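Ornithine aminotransferase (Plasmodium falciparum, PDB 3LG0) probably transfers the delta-amino group of L-ornithine to 2-oxoglutarate with the help of pyridoxal 5'-phosphate, giving glutamate semialdehyde on the route to proline. Local coordinates at residues V58-C63 / V304-V309; H62-I67 / I311-C316; L122-G127 / P172-V177; T242-L245 / H249-G252; E317-L322 / K346-A351. All coordinates share one frame; numbering follows the deposited sequence.

Contact 1: V58-C63 / V304-V309; sequences VNQGHC and VEALKV
Gln-60 and Val-309 mark the closest backbone approach, CA to CA 7.1 Å, where a type I beta turn from Val-58 to Gly-61, closed by a bond from Gly-61 N to Val-58 O, faces helix 297-312. From the turn, it is the side chain of Gln-60 that crosses to the helix. CG stands anti to the carbonyl carbon (chi1 -60°), and a bend at chi2 (87°) swings the amide across. There NE2 donates to Ala-306 O at 3.0 Å, with an N-H...O angle of 159°. The oxygen lies close to the amide plane of Gln-60, but the donor stands well above the carbonyl plane of Ala-306. Ala-306 CB packs 3.7 Å from the same NE2, and Val-309 CG1 lies against the aliphatic part of the chain, 3.9 Å from Gln-60 CG. A second bond from NE2 to Ala-263 O grips the buried amide nitrogen twice and fixes its rotation. Asn-59 turns to Arg-241 and Leu-239, while His-62 reaches Ile-80 of the second subunit through a weak hydrogen bond. The Gln-60 side chain is about 8 Å from that of Lys-262, the probable cofactor-bearing lysine, which carries no cofactor here; the turn thus borders the cofactor region of a class-III aminotransferase, close to its dimer interface.

Contact 2: H62-I67 / I311-C316; sequences HCHPDI and INEKLC
The imidazole of His-64 meets Glu-313 at its edge: OE2 lies in the ring plane off NE2, while at ND1 the backbone N of Asp-66 also sits in the plane. This is a histidine-carboxylate hydrogen bond combined with an N-cap, since His-64 directly precedes helix 65-77 and its ND1 accepts from Asp-66 N at 3.1 Å. With both ring nitrogens engaged, the imidazole is held against rotation. The capping bond implies that ND1 is the acceptor and NE2 the protonated nitrogen, consistent with the donor role of NE2 toward the glutamate.

The two side chains arrive from opposite directions. His-64 has CG anti to the backbone N (chi1 -163°), and Glu-313 runs extended beyond CG toward it. Their planes are 37° apart, and the ring nitrogen reaches OE2 from above the carboxylate plane. Glu-313 belongs to the link between helices 297-312 and 315-333, where Lys-314, with positive phi, completes a Schellman motif; Lys-314 N bonds to Ile-311 O at 3.0 Å. Val-309, one turn back on the first of these helices, packs on His-64. Toward the more open side, a water joins the segments, donating to Asp-66 OD2 at 3.3 Å and accepting from Asn-312 ND2 at 3.1 Å. The bond from His-64 NE2 to Glu-313 OE2 is shorter than either, 2.7 Å.

Contact 3: L122-G127 / P172-V177; sequences LCRKWG and PNFLKV
Arg-124 reaches from helix 112-129 to the start of strand 174-177, and the tight part of the contact is gathered round one atom, its NH2. This nitrogen donates to Asn-173 O at 3.1 Å with an N-H...O angle of 144°. The oxygen lies in the guanidinium plane, yet the donor stands far above the carbonyl plane of Asn-173. At the same time NH2 sits over one face of the Phe-174 ring, offset toward the rim, with CE1 nearest at 3.5 Å. Guanidinium and ring planes are 80° apart, so the arginine presents its edge to the ring face. Asn-173 CB lies 3.6 Å from Arg-124 NH2.

The span is possible because the Arg-124 chain is extended from CG to NE; the nearest CA atoms, those of Arg-124 and Asn-173, remain 10.0 Å apart. Away from this cluster the contact is loose: Pro-172, exposed at the beginning of the segment, contributes little more than its carbonyl oxygen, 4.0 Å from Arg-124 NH2. Few side chains meet, and the whole contact lies at the protein surface.

Strand 174-177 is an outermost strand, within this chain, of the seven-stranded mixed sheet of the cofactor-binding (large) domain, paired in parallel with strand 139-143. Arg-124 NE bonds to Ala-138 O just before that neighbouring strand, and Phe-174 packs on Ile-140 and Val-142 and meets Tyr-120 of helix 112-129 edge-to-face. The arginine thereby ties the helix to the margin of the sheet it covers.

Contact 4: T242-L245 / H249-G252; sequences TGKL and HHYG
His-250 points its ring into the backbone of Thr-242, and Lys-244 lies across that ring, so that two neighbouring parts of the connection between strands 229-233 and 257-260 close on each other. The closure combines a histidine-to-main-chain hydrogen bond with a CH-pi contact, between adjacent strands of the central sheet in the class-III aminotransferase fold. At the ring edge His-250 NE2 donates to Thr-242 O at 2.8 Å, with an N-H...O angle of 147°; the oxygen is near the ring plane, whereas the donor lies above the carbonyl plane. Thr-242 OG1 is also hydrogen-bonded to His-250 NE2, at 3.2 Å, its chi1 of 72° setting the hydroxyl between backbone N and carbonyl carbon.

One face of the imidazole takes the CH-pi contact from Lys-244 CG, 3.8 Å from the ring centroid and 26° off the normal. A bend at chi2 carries the lysine past His-249, whose ring it meets at a slant, CD 4.0 Å from His-249 CD2. The lysine amine makes a long, weak ion pair with Asp-320 of helix 315-333, and Lys-346 packs on Thr-242 and His-250. Closest to the ring face is Lys-244 CG, 3.4 Å from His-250 CE1.

Contact 5: E317-L322 / K346-A351; sequences ENADKL and KGLLCA
Leu-348 O accepts from Arg-241 NH1, and the backbone of Leu-348 is also hydrogen-bonded to that of Arg-241, while its side chain meets Ala-319 of helix 315-333. Leu-348 sits in a type II' beta turn whose ends are held by Leu-349 N donating to Lys-346 O at 2.9 Å; in the reverse direction Lys-346 N donates to Leu-349 O at 3.0 Å. The turn is the tight hairpin connection between antiparallel strands 340-346 and 349-354, and it abuts the helix. Gly-347 takes the first of its two central positions with positive phi (56°), and its CA lies 3.8 Å from Ala-319 O.

The apolar half of the contact is made by Leu-348, the other central residue. Its chi1 of -72° sets CG anti to the carbonyl carbon and carries the branched end over to the helix, where CD1 rather than CD2 does the touching. CG and CD1 both lie against CA and CB of Ala-319. Outside the pair, Leu-322, one turn further along the helix, packs on Leu-396 of helix 393-412. The central apolar approach is Ala-319 CB to Leu-348 CD1, 3.7 Å.

In the fold
From the N terminus, residues 58-67 open contacts 1 and 2, which share His-62 and Cys-63 and close more than 240 residues later, on helix 297-312 and the link beyond it. Their loops are staggered, contact 2 closing after contact 1, and the two touch at Val-309 and His-64. Within both lie contact 3, joining helix 112-129 to the sheet that ends in strand 174-177, and then, in series, contact 4, a short closure within the connection between strands 229-233 and 257-260. Contact 5 opens after all of these and ties helix 315-333 to the sheet containing strands 340-346 and 349-354. Contact 4 touches contacts 2 and 5; contact 3 stands apart.

Contact 1: V58-C63 / V304-V309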
# COMPACT_ATOMS: atom_id res chain seq x y z
N VAL A 58 3.56 -0.28 15.78
CA VAL A 58 4.33 -1.10 16.72
C VAL A 58 3.74 -1.14 18.13
O VAL A 58 4.44 -0.94 19.12
CB VAL A 58 5.86 -0.77 16.75
CG1 VAL A 58 6.49 -1.16 15.43
CG2 VAL A 58 6.14 0.68 17.06
N ASN A 59 2.44 -1.41 18.21
CA ASN A 59 1.79 -1.69 19.49
C ASN A 59 2.50 -2.83 20.23
O ASN A 59 2.62 -2.80 21.44
CB ASN A 59 0.33 -2.07 19.28
CG ASN A 59 -0.54 -0.88 19.00
OD1 ASN A 59 -0.06 0.26 18.93
ND2 ASN A 59 -1.86 -1.12 18.85
N GLN A 60 2.96 -3.83 19.48
CA GLN A 60 3.67 -4.96 20.07
C GLN A 60 5.12 -4.62 20.43
O GLN A 60 5.84 -5.46 20.96
CB GLN A 60 3.65 -6.16 19.11
CG GLN A 60 2.26 -6.69 18.72
CD GLN A 60 1.66 -5.97 17.51
OE1 GLN A 60 2.06 -4.87 17.15
NE2 GLN A 60 0.68 -6.59 16.89
N GLY A 61 5.55 -3.40 20.13
CA GLY A 61 6.93 -2.99 20.35
C GLY A 61 7.77 -3.17 19.10
O GLY A 61 7.45 -3.99 18.24
N HIS A 62 8.85 -2.42 18.99
CA HIS A 62 9.71 -2.54 17.82
C HIS A 62 10.40 -3.91 17.72
O HIS A 62 10.81 -4.50 18.73
CB HIS A 62 10.79 -1.46 17.81
CG HIS A 62 10.31 -0.13 17.32
ND1 HIS A 62 9.95 0.89 18.18
CD2 HIS A 62 10.17 0.37 16.07
CE1 HIS A 62 9.59 1.95 17.47
NE2 HIS A 62 9.72 1.66 16.19
N CYS A 63 10.52 -4.39 16.49
CA CYS A 63 11.27 -5.61 16.18
C CYS A 63 10.94 -6.81 17.07
O CYS A 63 11.83 -7.47 17.58
CB CYS A 63 12.77 -5.34 16.22
SG CYS A 63 13.36 -4.16 14.94
N VAL A 304 -1.47 -12.97 11.39
CA VAL A 304 -1.87 -13.91 12.43
C VAL A 304 -0.90 -13.87 13.62
O VAL A 304 -1.32 -13.79 14.76
CB VAL A 304 -1.98 -15.36 11.90
CG1 VAL A 304 -2.30 -16.33 13.06
CG2 VAL A 304 -3.06 -15.44 10.82
N GLU A 305 0.40 -13.92 13.35
CA GLU A 305 1.36 -13.92 14.43
C GLU A 305 1.36 -12.62 15.22
O GLU A 305 1.51 -12.63 16.44
CB GLU A 305 2.78 -14.23 13.93
CG GLU A 305 3.79 -14.30 15.06
CD GLU A 305 3.46 -15.41 16.06
OE1 GLU A 305 2.85 -16.41 15.65
OE2 GLU A 305 3.80 -15.27 17.26
N ALA A 306 1.17 -11.49 14.54
CA ALA A 306 1.16 -10.20 15.21
C ALA A 306 0.01 -10.10 16.21
O ALA A 306 0.17 -9.52 17.27
CB ALA A 306 1.09 -9.06 14.18
N LEU A 307 -1.14 -10.67 15.87
CA LEU A 307 -2.29 -10.61 16.76
C LEU A 307 -2.13 -11.65 17.89
O LEU A 307 -2.52 -11.40 19.03
CB LEU A 307 -3.61 -10.81 16.00
CG LEU A 307 -4.08 -9.66 15.09
CD1 LEU A 307 -5.59 -9.68 14.91
CD2 LEU A 307 -3.67 -8.33 15.67
N LYS A 308 -1.55 -12.80 17.56
CA LYS A 308 -1.22 -13.77 18.59
C LYS A 308 -0.31 -13.17 19.66
O LYS A 308 -0.52 -13.37 20.85
CB LYS A 308 -0.56 -15.02 17.99
CG LYS A 308 -1.53 -16.05 17.43
CD LYS A 308 -0.75 -17.25 16.92
CE LYS A 308 -1.52 -18.06 15.88
NZ LYS A 308 -2.85 -18.55 16.37
N VAL A 309 0.71 -12.44 19.22
CA VAL A 309 1.61 -11.78 20.16
C VAL A 309 0.86 -10.76 21.02
O VAL A 309 1.02 -10.72 22.23
CB VAL A 309 2.79 -11.10 19.42
CG1 VAL A 309 3.45 -10.05 20.28
CG2 VAL A 309 3.80 -12.14 18.98

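Contact 2: H62-I67 / I311-C316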
# COMPACT_ATOMS: atom_id res chain seq x y z
N HIS A 62 8.85 -2.42 18.99
CA HIS A 62 9.71 -2.54 17.82
C HIS A 62 10.40 -3.91 17.72
O HIS A 62 10.81 -4.50 18.73
CB HIS A 62 10.79 -1.46 17.81
CG HIS A 62 10.31 -0.13 17.32
ND1 HIS A 62 9.95 0.89 18.18
CD2 HIS A 62 10.17 0.37 16.07
CE1 HIS A 62 9.59 1.95 17.47
NE2 HIS A 62 9.72 1.66 16.19
N CYS A 63 10.52 -4.39 16.49
CA CYS A 63 11.27 -5.61 16.18
C CYS A 63 10.94 -6.81 17.07
O CYS A 63 11.83 -7.47 17.58
CB CYS A 63 12.77 -5.34 16.22
SG CYS A 63 13.36 -4.16 14.94
N HIS A 64 9.65 -7.10 17.22
CA HIS A 64 9.25 -8.22 18.02
C HIS A 64 9.71 -9.52 17.39
O HIS A 64 9.38 -9.81 16.24
CB HIS A 64 7.75 -8.24 18.22
CG HIS A 64 7.31 -9.12 19.34
ND1 HIS A 64 7.48 -10.49 19.31
CD2 HIS A 64 6.75 -8.84 20.54
CE1 HIS A 64 7.03 -11.01 20.44
NE2 HIS A 64 6.57 -10.03 21.20
N PRO A 65 10.47 -10.33 18.15
CA PRO A 65 11.11 -11.53 17.59
C PRO A 65 10.12 -12.60 17.12
O PRO A 65 10.44 -13.31 16.17
CB PRO A 65 11.96 -12.06 18.76
CG PRO A 65 12.06 -10.93 19.73
CD PRO A 65 10.79 -10.14 19.57
N ASP A 66 8.97 -12.73 17.76
CA ASP A 66 7.97 -13.70 17.32
C ASP A 66 7.44 -13.33 15.93
O ASP A 66 7.36 -14.17 15.04
CB ASP A 66 6.81 -13.81 18.32
CG ASP A 66 7.20 -14.56 19.58
OD1 ASP A 66 8.37 -14.97 19.69
OD2 ASP A 66 6.33 -14.71 20.46
N ILE A 67 7.10 -12.06 15.75
CA ILE A 67 6.62 -11.60 14.45
C ILE A 67 7.71 -11.80 13.38
O ILE A 67 7.44 -12.34 12.30
CB ILE A 67 6.16 -10.14 14.52
CG1 ILE A 67 5.10 -9.99 15.61
CG2 ILE A 67 5.60 -9.70 13.18
CD1 ILE A 67 4.70 -8.57 15.89
N ILE A 311 -2.13 -10.76 21.93
CA ILE A 311 -3.06 -11.45 22.81
C ILE A 311 -2.33 -12.30 23.87
O ILE A 311 -2.62 -12.18 25.05
CB ILE A 311 -4.07 -12.30 21.99
CG1 ILE A 311 -5.10 -11.36 21.34
CG2 ILE A 311 -4.76 -13.33 22.87
CD1 ILE A 311 -5.97 -12.01 20.28
N ASN A 312 -1.37 -13.12 23.43
CA ASN A 312 -0.59 -13.95 24.34
C ASN A 312 0.15 -13.16 25.40
O ASN A 312 0.39 -13.65 26.50
CB ASN A 312 0.43 -14.80 23.57
CG ASN A 312 -0.21 -15.92 22.79
OD1 ASN A 312 -1.39 -16.22 22.96
ND2 ASN A 312 0.57 -16.56 21.91
N GLU A 313 0.54 -11.93 25.06
CA GLU A 313 1.29 -11.10 26.00
C GLU A 313 0.40 -10.16 26.77
O GLU A 313 0.89 -9.31 27.52
CB GLU A 313 2.37 -10.30 25.28
CG GLU A 313 3.50 -11.14 24.72
CD GLU A 313 4.56 -10.29 24.09
OE1 GLU A 313 4.39 -9.05 24.12
OE2 GLU A 313 5.56 -10.84 23.58
N LYS A 314 -0.90 -10.29 26.57
CA LYS A 314 -1.87 -9.50 27.33
C LYS A 314 -1.65 -7.99 27.17
O LYS A 314 -1.89 -7.20 28.11
CB LYS A 314 -1.82 -9.89 28.81
CG LYS A 314 -1.98 -11.38 29.08
CD LYS A 314 -3.44 -11.76 29.22
CE LYS A 314 -3.60 -13.13 29.84
NZ LYS A 314 -5.04 -13.53 29.95
N LEU A 315 -1.23 -7.58 25.98
CA LEU A 315 -0.90 -6.19 25.74
C LEU A 315 -2.11 -5.28 25.84
O LEU A 315 -1.99 -4.13 26.24
CB LEU A 315 -0.18 -6.03 24.41
CG LEU A 315 1.16 -6.76 24.41
CD1 LEU A 315 1.95 -6.41 23.16
CD2 LEU A 315 1.94 -6.42 25.66
N CYS A 316 -3.29 -5.79 25.51
CA CYS A 316 -4.50 -4.98 25.67
C CYS A 316 -4.73 -4.72 27.16
O CYS A 316 -5.12 -3.62 27.57
CB CYS A 316 -5.73 -5.68 25.07
SG CYS A 316 -5.63 -6.11 23.31
O HOH W 1 3.40 -16.19 20.64

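Contact 3: L122-G127 / P172-V177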
# COMPACT_ATOMS: atom_id res chain seq x y z
N LEU A 122 -17.76 -0.33 -0.59
CA LEU A 122 -18.56 -1.38 0.01
C LEU A 122 -19.89 -0.80 0.50
O LEU A 122 -20.95 -1.36 0.25
CB LEU A 122 -17.81 -2.04 1.17
CG LEU A 122 -18.55 -3.10 2.00
CD1 LEU A 122 -19.02 -4.23 1.08
CD2 LEU A 122 -17.67 -3.64 3.14
N CYS A 123 -19.80 0.33 1.20
CA CYS A 123 -20.97 0.99 1.77
C CYS A 123 -21.97 1.41 0.71
O CYS A 123 -23.16 1.18 0.86
CB CYS A 123 -20.54 2.21 2.59
SG CYS A 123 -19.76 1.78 4.14
N ARG A 124 -21.48 2.04 -0.35
CA ARG A 124 -22.37 2.53 -1.39
C ARG A 124 -23.00 1.40 -2.17
O ARG A 124 -24.17 1.47 -2.54
CB ARG A 124 -21.63 3.47 -2.34
CG ARG A 124 -21.18 4.76 -1.66
CD ARG A 124 -20.87 5.87 -2.66
NE ARG A 124 -20.70 7.13 -1.95
CZ ARG A 124 -19.53 7.71 -1.73
NH1 ARG A 124 -18.42 7.15 -2.19
NH2 ARG A 124 -19.48 8.86 -1.06
N LYS A 125 -22.24 0.34 -2.41
CA LYS A 125 -22.75 -0.81 -3.14
C LYS A 125 -23.78 -1.58 -2.31
O LYS A 125 -24.71 -2.14 -2.87
CB LYS A 125 -21.60 -1.74 -3.58
CG LYS A 125 -21.97 -2.68 -4.73
CD LYS A 125 -20.74 -3.27 -5.39
CE LYS A 125 -21.10 -4.26 -6.50
NZ LYS A 125 -19.88 -4.89 -7.10
N TRP A 126 -23.61 -1.62 -1.00
CA TRP A 126 -24.66 -2.16 -0.15
C TRP A 126 -25.87 -1.21 -0.18
O TRP A 126 -27.01 -1.65 -0.11
CB TRP A 126 -24.17 -2.33 1.28
CG TRP A 126 -25.26 -2.67 2.25
CD1 TRP A 126 -25.62 -3.92 2.65
CD2 TRP A 126 -26.11 -1.76 2.96
NE1 TRP A 126 -26.64 -3.84 3.56
CE2 TRP A 126 -26.96 -2.53 3.77
CE3 TRP A 126 -26.22 -0.36 3.00
CZ2 TRP A 126 -27.93 -1.95 4.60
CZ3 TRP A 126 -27.19 0.21 3.81
CH2 TRP A 126 -28.03 -0.59 4.60
N GLY A 127 -25.60 0.09 -0.27
CA GLY A 127 -26.65 1.08 -0.38
C GLY A 127 -27.57 0.80 -1.55
O GLY A 127 -28.79 0.81 -1.42
N PRO A 172 -17.89 15.37 -2.64
CA PRO A 172 -19.20 14.84 -3.03
C PRO A 172 -19.68 13.62 -2.22
O PRO A 172 -18.92 12.71 -1.92
CB PRO A 172 -18.99 14.46 -4.50
CG PRO A 172 -17.98 15.44 -4.98
CD PRO A 172 -17.04 15.67 -3.81
N ASN A 173 -20.96 13.64 -1.88
CA ASN A 173 -21.62 12.50 -1.27
C ASN A 173 -20.97 12.07 0.03
O ASN A 173 -21.14 10.95 0.50
CB ASN A 173 -21.73 11.35 -2.25
CG ASN A 173 -22.85 11.56 -3.24
OD1 ASN A 173 -23.89 12.14 -2.91
ND2 ASN A 173 -22.66 11.10 -4.48
N PHE A 174 -20.23 13.00 0.61
CA PHE A 174 -19.81 12.89 1.99
C PHE A 174 -20.47 13.99 2.80
O PHE A 174 -20.17 15.17 2.64
CB PHE A 174 -18.29 12.94 2.10
CG PHE A 174 -17.63 11.65 1.73
CD1 PHE A 174 -17.11 11.45 0.47
CD2 PHE A 174 -17.54 10.62 2.65
CE1 PHE A 174 -16.50 10.25 0.15
CE2 PHE A 174 -16.95 9.43 2.33
CZ PHE A 174 -16.43 9.24 1.08
N LEU A 175 -21.42 13.59 3.65
CA LEU A 175 -22.11 14.52 4.52
C LEU A 175 -21.32 14.63 5.80
O LEU A 175 -21.00 13.62 6.43
CB LEU A 175 -23.53 14.03 4.83
CG LEU A 175 -24.48 13.76 3.65
CD1 LEU A 175 -25.83 13.26 4.17
CD2 LEU A 175 -24.66 14.97 2.76
N LYS A 176 -21.00 15.86 6.21
CA LYS A 176 -20.17 16.06 7.39
C LYS A 176 -20.97 16.56 8.58
O LYS A 176 -21.67 17.56 8.51
CB LYS A 176 -19.02 17.02 7.07
CG LYS A 176 -17.97 16.42 6.14
CD LYS A 176 -16.66 17.21 6.18
CE LYS A 176 -15.61 16.57 5.27
NZ LYS A 176 -14.30 17.28 5.35
N VAL A 177 -20.86 15.83 9.69
CA VAL A 177 -21.45 16.24 10.94
C VAL A 177 -20.38 16.40 12.02
O VAL A 177 -19.30 15.82 11.92
CB VAL A 177 -22.47 15.21 11.44
CG1 VAL A 177 -23.60 15.06 10.44
CG2 VAL A 177 -21.77 13.88 11.72

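Contact 4: T242-L245 / H249-G252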
# COMPACT_ATOMS: atom_id res chain seq x y z
N THR A 242 -6.35 1.30 23.10
CA THR A 242 -7.16 1.92 24.15
C THR A 242 -7.53 0.95 25.26
O THR A 242 -8.41 1.23 26.06
CB THR A 242 -8.46 2.52 23.60
OG1 THR A 242 -9.36 1.46 23.23
CG2 THR A 242 -8.18 3.38 22.37
N GLY A 243 -6.89 -0.21 25.30
CA GLY A 243 -7.22 -1.21 26.30
C GLY A 243 -7.95 -2.45 25.79
O GLY A 243 -7.88 -3.50 26.42
N LYS A 244 -8.62 -2.34 24.64
CA LYS A 244 -9.39 -3.46 24.09
C LYS A 244 -8.97 -3.83 22.66
O LYS A 244 -8.31 -3.03 21.98
CB LYS A 244 -10.89 -3.13 24.08
CG LYS A 244 -11.50 -2.87 25.46
CD LYS A 244 -11.25 -4.05 26.38
CE LYS A 244 -11.79 -3.79 27.78
NZ LYS A 244 -11.36 -4.85 28.74
N LEU A 245 -9.35 -5.03 22.21
CA LEU A 245 -9.13 -5.42 20.81
C LEU A 245 -9.83 -4.46 19.86
O LEU A 245 -9.32 -4.15 18.79
CB LEU A 245 -9.60 -6.85 20.55
CG LEU A 245 -8.59 -7.98 20.74
CD1 LEU A 245 -9.20 -9.29 20.29
CD2 LEU A 245 -7.31 -7.71 19.96
N HIS A 249 -15.62 -1.77 21.89
CA HIS A 249 -15.95 -2.67 22.98
C HIS A 249 -16.03 -1.94 24.33
O HIS A 249 -16.49 -2.50 25.32
CB HIS A 249 -14.92 -3.81 23.05
CG HIS A 249 -15.28 -4.91 24.00
ND1 HIS A 249 -16.04 -6.00 23.62
CD2 HIS A 249 -14.97 -5.11 25.30
CE1 HIS A 249 -16.19 -6.81 24.65
NE2 HIS A 249 -15.55 -6.29 25.68
N HIS A 250 -15.57 -0.69 24.38
CA HIS A 250 -15.68 0.10 25.60
C HIS A 250 -17.11 0.57 25.75
O HIS A 250 -17.60 0.75 26.86
CB HIS A 250 -14.77 1.33 25.58
CG HIS A 250 -13.32 1.04 25.83
ND1 HIS A 250 -12.88 0.33 26.93
CD2 HIS A 250 -12.21 1.38 25.14
CE1 HIS A 250 -11.56 0.24 26.89
NE2 HIS A 250 -11.13 0.87 25.82
N TYR A 251 -17.75 0.79 24.61
CA TYR A 251 -19.07 1.37 24.59
C TYR A 251 -20.14 0.29 24.47
O TYR A 251 -21.33 0.59 24.35
CB TYR A 251 -19.19 2.38 23.45
CG TYR A 251 -17.97 3.28 23.29
CD1 TYR A 251 -17.42 3.51 22.04
CD2 TYR A 251 -17.38 3.88 24.40
CE1 TYR A 251 -16.31 4.33 21.89
CE2 TYR A 251 -16.26 4.71 24.25
CZ TYR A 251 -15.74 4.92 23.00
OH TYR A 251 -14.64 5.74 22.83
N GLY A 252 -19.71 -0.97 24.50
CA GLY A 252 -20.61 -2.10 24.39
C GLY A 252 -21.48 -2.12 23.14
O GLY A 252 -22.60 -2.63 23.17

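Contact 5: E317-L322 / K346-A351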
# COMPACT_ATOMS: atom_id res chain seq x y z
N GLU A 317 -4.48 -5.75 27.97
CA GLU A 317 -4.73 -5.67 29.39
C GLU A 317 -3.77 -4.66 30.02
O GLU A 317 -4.18 -3.78 30.78
CB GLU A 317 -4.59 -7.06 30.03
CG GLU A 317 -5.67 -8.08 29.60
CD GLU A 317 -5.62 -8.48 28.10
OE1 GLU A 317 -4.53 -8.81 27.59
OE2 GLU A 317 -6.68 -8.48 27.44
N ASN A 318 -2.50 -4.76 29.65
CA ASN A 318 -1.47 -3.86 30.15
C ASN A 318 -1.81 -2.40 29.86
O ASN A 318 -1.68 -1.54 30.72
CB ASN A 318 -0.11 -4.20 29.54
CG ASN A 318 1.06 -3.62 30.33
OD1 ASN A 318 1.08 -3.69 31.57
ND2 ASN A 318 2.03 -3.06 29.63
N ALA A 319 -2.27 -2.14 28.64
CA ALA A 319 -2.64 -0.79 28.27
C ALA A 319 -3.89 -0.34 29.04
O ALA A 319 -4.03 0.83 29.41
CB ALA A 319 -2.87 -0.70 26.76
N ASP A 320 -4.80 -1.28 29.28
CA ASP A 320 -6.00 -0.97 30.05
C ASP A 320 -5.66 -0.66 31.50
O ASP A 320 -6.30 0.19 32.11
CB ASP A 320 -7.01 -2.11 29.97
CG ASP A 320 -8.45 -1.64 30.16
OD1 ASP A 320 -8.73 -0.44 29.91
OD2 ASP A 320 -9.31 -2.47 30.55
N LYS A 321 -4.65 -1.33 32.05
CA LYS A 321 -4.20 -1.10 33.43
C LYS A 321 -3.42 0.20 33.59
O LYS A 321 -3.78 1.05 34.41
CB LYS A 321 -3.33 -2.25 33.94
CG LYS A 321 -3.94 -3.64 33.88
CD LYS A 321 -3.13 -4.63 34.72
CE LYS A 321 -3.20 -6.06 34.18
NZ LYS A 321 -2.20 -6.31 33.08
N LEU A 322 -2.35 0.35 32.81
CA LEU A 322 -1.44 1.48 32.97
C LEU A 322 -2.03 2.79 32.47
O LEU A 322 -1.64 3.87 32.91
CB LEU A 322 -0.13 1.19 32.24
CG LEU A 322 0.57 -0.12 32.61
CD1 LEU A 322 1.89 -0.21 31.87
CD2 LEU A 322 0.79 -0.20 34.11
N LYS A 346 -7.36 7.77 26.26
CA LYS A 346 -8.05 6.58 26.70
C LYS A 346 -7.06 5.46 26.51
O LYS A 346 -6.45 5.36 25.45
CB LYS A 346 -9.31 6.33 25.84
CG LYS A 346 -10.02 5.02 26.14
CD LYS A 346 -11.46 5.05 25.64
CE LYS A 346 -12.31 5.96 26.54
NZ LYS A 346 -13.63 6.32 25.96
N GLY A 347 -6.89 4.63 27.53
CA GLY A 347 -5.87 3.59 27.49
C GLY A 347 -4.51 4.25 27.22
O GLY A 347 -4.15 5.22 27.88
N LEU A 348 -3.77 3.73 26.25
CA LEU A 348 -2.48 4.32 25.90
C LEU A 348 -2.57 5.12 24.59
O LEU A 348 -1.59 5.26 23.86
CB LEU A 348 -1.39 3.27 25.86
CG LEU A 348 -1.00 2.76 27.24
CD1 LEU A 348 0.01 1.63 27.15
CD2 LEU A 348 -0.45 3.91 28.05
N LEU A 349 -3.76 5.62 24.31
CA LEU A 349 -3.94 6.59 23.25
C LEU A 349 -4.10 7.96 23.90
O LEU A 349 -5.18 8.35 24.30
CB LEU A 349 -5.18 6.24 22.40
CG LEU A 349 -5.58 7.24 21.31
CD1 LEU A 349 -4.39 7.59 20.43
CD2 LEU A 349 -6.71 6.70 20.46
N CYS A 350 -2.99 8.68 24.03
CA CYS A 350 -2.99 9.92 24.80
C CYS A 350 -2.46 11.08 23.99
O CYS A 350 -1.85 10.89 22.95
CB CYS A 350 -2.14 9.75 26.06
SG CYS A 350 -2.49 8.21 26.93
N ALA A 351 -2.71 12.29 24.49
CA ALA A 351 -2.23 13.50 23.85
C ALA A 351 -2.23 14.65 24.86
O ALA A 351 -2.93 14.61 25.86
CB ALA A 351 -3.10 13.83 22.65